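Local coordinates for protein yeast glycogen phosphorylase (Saccharomyces cerevisiae, PDB 1YGP) that belongs to the glycogen phosphorylases, pyridoxal-5'-phosphate-containing carbohydrate phosphorylases of the GT-B fold, and has two chains in its assembly, at residues A[245-249]-A[382-386]; A[431-435]-A[456-460]. All coordinates share one frame; numbering follows the deposited sequence.

Contact 1 of 2, residues A[245-249]-A[382-386]; sequences TLSAS and VDLEK
Ser249 and Asp383 make the one hydrogen bond between segments 245-249 and 382-386: the backbone N of Ser249 gives its hydrogen to Asp383 OD1 at 3.2 Å. The N-H...O angle of 177° makes it almost straight, yet the donor stands above the carboxylate, 69° out of its plane. OD1 also takes a salt bridge from Arg426, so one oxygen links its own helix 372-384 to the loop and, through that arginine, to helix 425-445; Arg426 probably offsets part of its charge. The carboxylate reaches the loop because CG of Asp383 is anti to its own carbonyl carbon (chi1 -59°). On the loop side, Ser249 OG folds back to donate to Ser247 O at 2.7 Å, bracing the loop on both sides of Ala248. This is the more deeply buried part: Asp383 and Val382 are both enclosed, and Val382 lays CG1 3.9 Å from Leu246 O. Toward solvent the contact thins to methyl and methylene groups, where Ala248 CB lies 3.7 Å from CD of exposed Lys386. That lysine bends at chi2 and chi4, and NZ curls back to donate to Asp383 O at 3.1 Å and Leu384 O at 3.2 Å. A side chain of helix 372-384 thus holds the loop entering strand 250-252, a loop-on-helix contact at the periphery of the phosphorylase fold.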
loop_
_atom_site.group_PDB
_atom_site.type_symbol
_atom_site.label_atom_id
_atom_site.label_comp_id
_atom_site.label_asym_id
_atom_site.label_seq_id
_atom_site.Cartn_x
_atom_site.Cartn_y
_atom_site.Cartn_z
ATOM N N THR A 245 -15.643 9.806 40.779
ATOM C CA THR A 245 -15.051 8.938 39.790
ATOM C C THR A 245 -15.596 7.518 39.691
ATOM O O THR A 245 -15.712 6.972 38.601
ATOM C CB THR A 245 -13.559 8.938 40.114
ATOM O OG1 THR A 245 -13.140 10.289 40.229
ATOM C CG2 THR A 245 -12.763 8.216 39.068
ATOM N N LEU A 246 -15.923 6.904 40.839
ATOM C CA LEU A 246 -16.374 5.525 40.904
ATOM C C LEU A 246 -17.550 5.210 39.997
ATOM O O LEU A 246 -17.792 4.045 39.688
ATOM C CB LEU A 246 -16.799 5.138 42.323
ATOM C CG LEU A 246 -15.926 4.876 43.573
ATOM C CD1 LEU A 246 -14.822 3.931 43.190
ATOM C CD2 LEU A 246 -15.300 6.145 44.124
ATOM N N SER A 247 -18.279 6.227 39.556
ATOM C CA SER A 247 -19.519 6.007 38.858
ATOM C C SER A 247 -19.360 5.982 37.364
ATOM O O SER A 247 -18.434 6.570 36.810
ATOM C CB SER A 247 -20.481 7.097 39.237
ATOM O OG SER A 247 -21.774 6.721 38.800
ATOM N N ALA A 248 -20.320 5.353 36.688
ATOM C CA ALA A 248 -20.313 5.324 35.237
ATOM C C ALA A 248 -20.315 6.770 34.762
ATOM O O ALA A 248 -21.189 7.561 35.108
ATOM C CB ALA A 248 -21.545 4.632 34.724
ATOM N N SER A 249 -19.231 7.110 34.092
ATOM C CA SER A 249 -18.995 8.454 33.616
ATOM C C SER A 249 -18.959 8.470 32.099
ATOM O O SER A 249 -18.800 7.414 31.489
ATOM C CB SER A 249 -17.678 8.921 34.176
ATOM O OG SER A 249 -17.654 8.897 35.594
ATOM N N VAL A 382 -16.893 -0.507 33.968
ATOM C CA VAL A 382 -17.624 0.465 34.742
ATOM C C VAL A 382 -18.378 1.421 33.831
ATOM O O VAL A 382 -19.600 1.431 33.912
ATOM C CB VAL A 382 -16.631 1.190 35.649
ATOM C CG1 VAL A 382 -17.182 2.483 36.206
ATOM C CG2 VAL A 382 -16.309 0.227 36.781
ATOM N N ASP A 383 -17.797 2.195 32.922
ATOM C CA ASP A 383 -18.566 3.157 32.145
ATOM C C ASP A 383 -19.549 2.644 31.111
ATOM O O ASP A 383 -20.639 3.187 30.980
ATOM C CB ASP A 383 -17.631 4.100 31.444
ATOM C CG ASP A 383 -16.713 4.880 32.375
ATOM O OD1 ASP A 383 -16.954 4.928 33.581
ATOM O OD2 ASP A 383 -15.740 5.449 31.882
ATOM N N LEU A 384 -19.222 1.610 30.358
ATOM C CA LEU A 384 -20.108 1.164 29.298
ATOM C C LEU A 384 -20.945 0.009 29.805
ATOM O O LEU A 384 -22.163 0.023 29.709
ATOM C CB LEU A 384 -19.283 0.725 28.096
ATOM C CG LEU A 384 -18.207 1.669 27.603
ATOM C CD1 LEU A 384 -17.310 0.925 26.675
ATOM C CD2 LEU A 384 -18.807 2.841 26.866
ATOM N N GLU A 385 -20.298 -1.010 30.365
ATOM C CA GLU A 385 -20.989 -2.188 30.844
ATOM C C GLU A 385 -21.702 -2.042 32.192
ATOM O O GLU A 385 -22.441 -2.948 32.587
ATOM C CB GLU A 385 -19.969 -3.308 30.885
ATOM C CG GLU A 385 -20.409 -4.483 30.028
ATOM C CD GLU A 385 -20.496 -4.264 28.521
ATOM O OE1 GLU A 385 -19.469 -4.129 27.849
ATOM O OE2 GLU A 385 -21.613 -4.251 28.016
ATOM N N LYS A 386 -21.482 -0.941 32.914
ATOM C CA LYS A 386 -22.172 -0.615 34.145
ATOM C C LYS A 386 -22.017 -1.589 35.316
ATOM O O LYS A 386 -22.974 -1.849 36.075
ATOM C CB LYS A 386 -23.659 -0.434 33.830
ATOM C CG LYS A 386 -24.007 0.542 32.737
ATOM C CD LYS A 386 -23.578 1.935 33.137
ATOM C CE LYS A 386 -24.120 2.938 32.146
ATOM N NZ LYS A 386 -23.656 2.594 30.817
#

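Contact 2 of 2, residues A[431-435]-A[456-460]; sequences IYDIN and ISIIE
Ser457 OG is held by two hydrogen bonds, accepting from Asn435 ND2 at 3.1 Å and donating to Ile459 O at 3.0 Å. The bond to Ile459 O orients the hydroxyl that accepts from ND2, and the hydroxyl oxygen lies tilted 22° from the amide plane of Asn435. At the other end of the amide, Asn435 OD1 receives the backbone N-H of Ile458 at 2.9 Å, the shorter of the two hydrogen bonds that this side chain makes across to segment 456-460. The N-H...O angle is 157°, and the donor stands above the carbonyl plane, 40° out of it. CG anti to the backbone N carries the amide to the loop, and bonding at both ends fixes its rotation.

Apolar side chains flank this buried polar patch. Ile431 CG2 meets two branches from segment 456-460, Ile459 CD1 at 4.0 Å and Ile458 CG2 at 4.1 Å; Ile431 and Ile458 cross at about a right angle. Tyr432 turns the edge of its ring to Ile459, whose CG1 lies near the ring plane, 3.5 Å from CE1. Ile434 CG2 touches Ile458 CD1 at 4.0 Å, while Trp389 and Trp393 of helix 389-399 pack on Ile434. Ile468 lies against both Ile431 and Ile458. Helix 425-445 thereby packs against the small antiparallel sheet of strands 414-416, 467-469 and 459-460, its asparagine bridging side chain and backbone just before edge strand 459-460.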
loop_
_atom_site.group_PDB
_atom_site.type_symbol
_atom_site.label_atom_id
_atom_site.label_comp_id
_atom_site.label_asym_id
_atom_site.label_seq_id
_atom_site.Cartn_x
_atom_site.Cartn_y
_atom_site.Cartn_z
ATOM N N ILE A 431 -7.012 5.689 37.478
ATOM C CA ILE A 431 -5.736 5.391 38.116
ATOM C C ILE A 431 -5.694 6.008 39.507
ATOM O O ILE A 431 -5.195 5.367 40.445
ATOM C CB ILE A 431 -4.565 5.901 37.254
ATOM C CG1 ILE A 431 -4.609 5.133 35.939
ATOM C CG2 ILE A 431 -3.205 5.642 37.920
ATOM C CD1 ILE A 431 -3.562 5.505 34.871
ATOM N N TYR A 432 -6.251 7.205 39.711
ATOM C CA TYR A 432 -6.310 7.764 41.051
ATOM C C TYR A 432 -7.176 6.885 41.938
ATOM O O TYR A 432 -6.746 6.552 43.046
ATOM C CB TYR A 432 -6.865 9.178 41.001
ATOM C CG TYR A 432 -5.828 10.225 40.599
ATOM C CD1 TYR A 432 -4.472 9.949 40.756
ATOM C CD2 TYR A 432 -6.224 11.484 40.134
ATOM C CE1 TYR A 432 -3.516 10.905 40.470
ATOM C CE2 TYR A 432 -5.264 12.448 39.838
ATOM C CZ TYR A 432 -3.910 12.142 40.013
ATOM O OH TYR A 432 -2.924 13.066 39.722
ATOM N N ASP A 433 -8.330 6.411 41.466
ATOM C CA ASP A 433 -9.174 5.535 42.268
ATOM C C ASP A 433 -8.526 4.221 42.659
ATOM O O ASP A 433 -8.515 3.861 43.841
ATOM C CB ASP A 433 -10.453 5.203 41.536
ATOM C CG ASP A 433 -11.550 6.260 41.584
ATOM O OD1 ASP A 433 -11.304 7.425 41.911
ATOM O OD2 ASP A 433 -12.678 5.889 41.272
ATOM N N ILE A 434 -7.952 3.533 41.671
ATOM C CA ILE A 434 -7.241 2.275 41.845
ATOM C C ILE A 434 -6.193 2.441 42.948
ATOM O O ILE A 434 -6.147 1.674 43.917
ATOM C CB ILE A 434 -6.633 1.919 40.440
ATOM C CG1 ILE A 434 -7.746 1.346 39.540
ATOM C CG2 ILE A 434 -5.459 0.940 40.577
ATOM C CD1 ILE A 434 -7.383 1.110 38.051
ATOM N N ASN A 435 -5.387 3.500 42.851
ATOM C CA ASN A 435 -4.322 3.775 43.809
ATOM C C ASN A 435 -4.868 4.034 45.198
ATOM O O ASN A 435 -4.255 3.619 46.182
ATOM C CB ASN A 435 -3.503 5.001 43.403
ATOM C CG ASN A 435 -2.274 5.189 44.283
ATOM O OD1 ASN A 435 -1.383 4.359 44.321
ATOM N ND2 ASN A 435 -2.060 6.265 45.008
ATOM N N ILE A 456 5.315 2.647 47.976
ATOM C CA ILE A 456 4.583 1.649 47.235
ATOM C C ILE A 456 3.529 2.312 46.346
ATOM O O ILE A 456 2.898 1.612 45.550
ATOM C CB ILE A 456 4.026 0.663 48.340
ATOM C CG1 ILE A 456 3.947 -0.724 47.744
ATOM C CG2 ILE A 456 2.645 1.082 48.878
ATOM C CD1 ILE A 456 3.543 -1.829 48.737
ATOM N N SER A 457 3.307 3.626 46.427
ATOM C CA SER A 457 2.245 4.262 45.667
ATOM C C SER A 457 2.469 4.235 44.172
ATOM O O SER A 457 3.591 4.326 43.685
ATOM C CB SER A 457 2.077 5.722 46.069
ATOM O OG SER A 457 1.003 6.423 45.432
ATOM N N ILE A 458 1.347 4.155 43.452
ATOM C CA ILE A 458 1.348 4.213 42.010
ATOM C C ILE A 458 1.622 5.658 41.638
ATOM O O ILE A 458 2.353 5.860 40.673
ATOM C CB ILE A 458 -0.012 3.746 41.449
ATOM C CG1 ILE A 458 -0.223 2.269 41.743
ATOM C CG2 ILE A 458 -0.059 3.968 39.949
ATOM C CD1 ILE A 458 -1.648 1.781 41.386
ATOM N N ILE A 459 1.112 6.701 42.294
ATOM C CA ILE A 459 1.472 8.050 41.864
ATOM C C ILE A 459 2.684 8.478 42.676
ATOM O O ILE A 459 2.644 8.471 43.916
ATOM C CB ILE A 459 0.312 9.064 42.075
ATOM C CG1 ILE A 459 -0.699 8.957 40.968
ATOM C CG2 ILE A 459 0.814 10.493 41.974
ATOM C CD1 ILE A 459 -1.551 7.686 40.909
ATOM N N GLU A 460 3.760 8.810 41.956
ATOM C CA GLU A 460 5.013 9.296 42.514
ATOM C C GLU A 460 4.875 10.790 42.655
ATOM O O GLU A 460 4.729 11.498 41.657
ATOM C CB GLU A 460 6.191 9.007 41.588
ATOM C CG GLU A 460 7.543 9.516 42.069
ATOM C CD GLU A 460 8.708 9.080 41.194
ATOM O OE1 GLU A 460 9.177 7.958 41.371
ATOM O OE2 GLU A 460 9.159 9.850 40.344
#

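Helix 425-445 joins the two contacts. Contact 2 is made by its own residues 431-435, whereas contact 1 meets it through Arg426, which pairs with Asp383, and through Thr245 and Leu246, which touch Asp433. This direct touch is plain packing, with Thr245 CG2 3.2 Å from Asp433 OD2, and the two centres are about 19 Å apart. Contact 2 is buried: six of its seven touching residues are enclosed, and isoleucines pack beside a neutral amide–hydroxyl network. Contact 1 is partly buried and smaller, 224 Å² against 301 Å², and relies on a charged carboxylate with few apolar touches. Both use a helix side chain to take a backbone N-H from a segment leading into a strand.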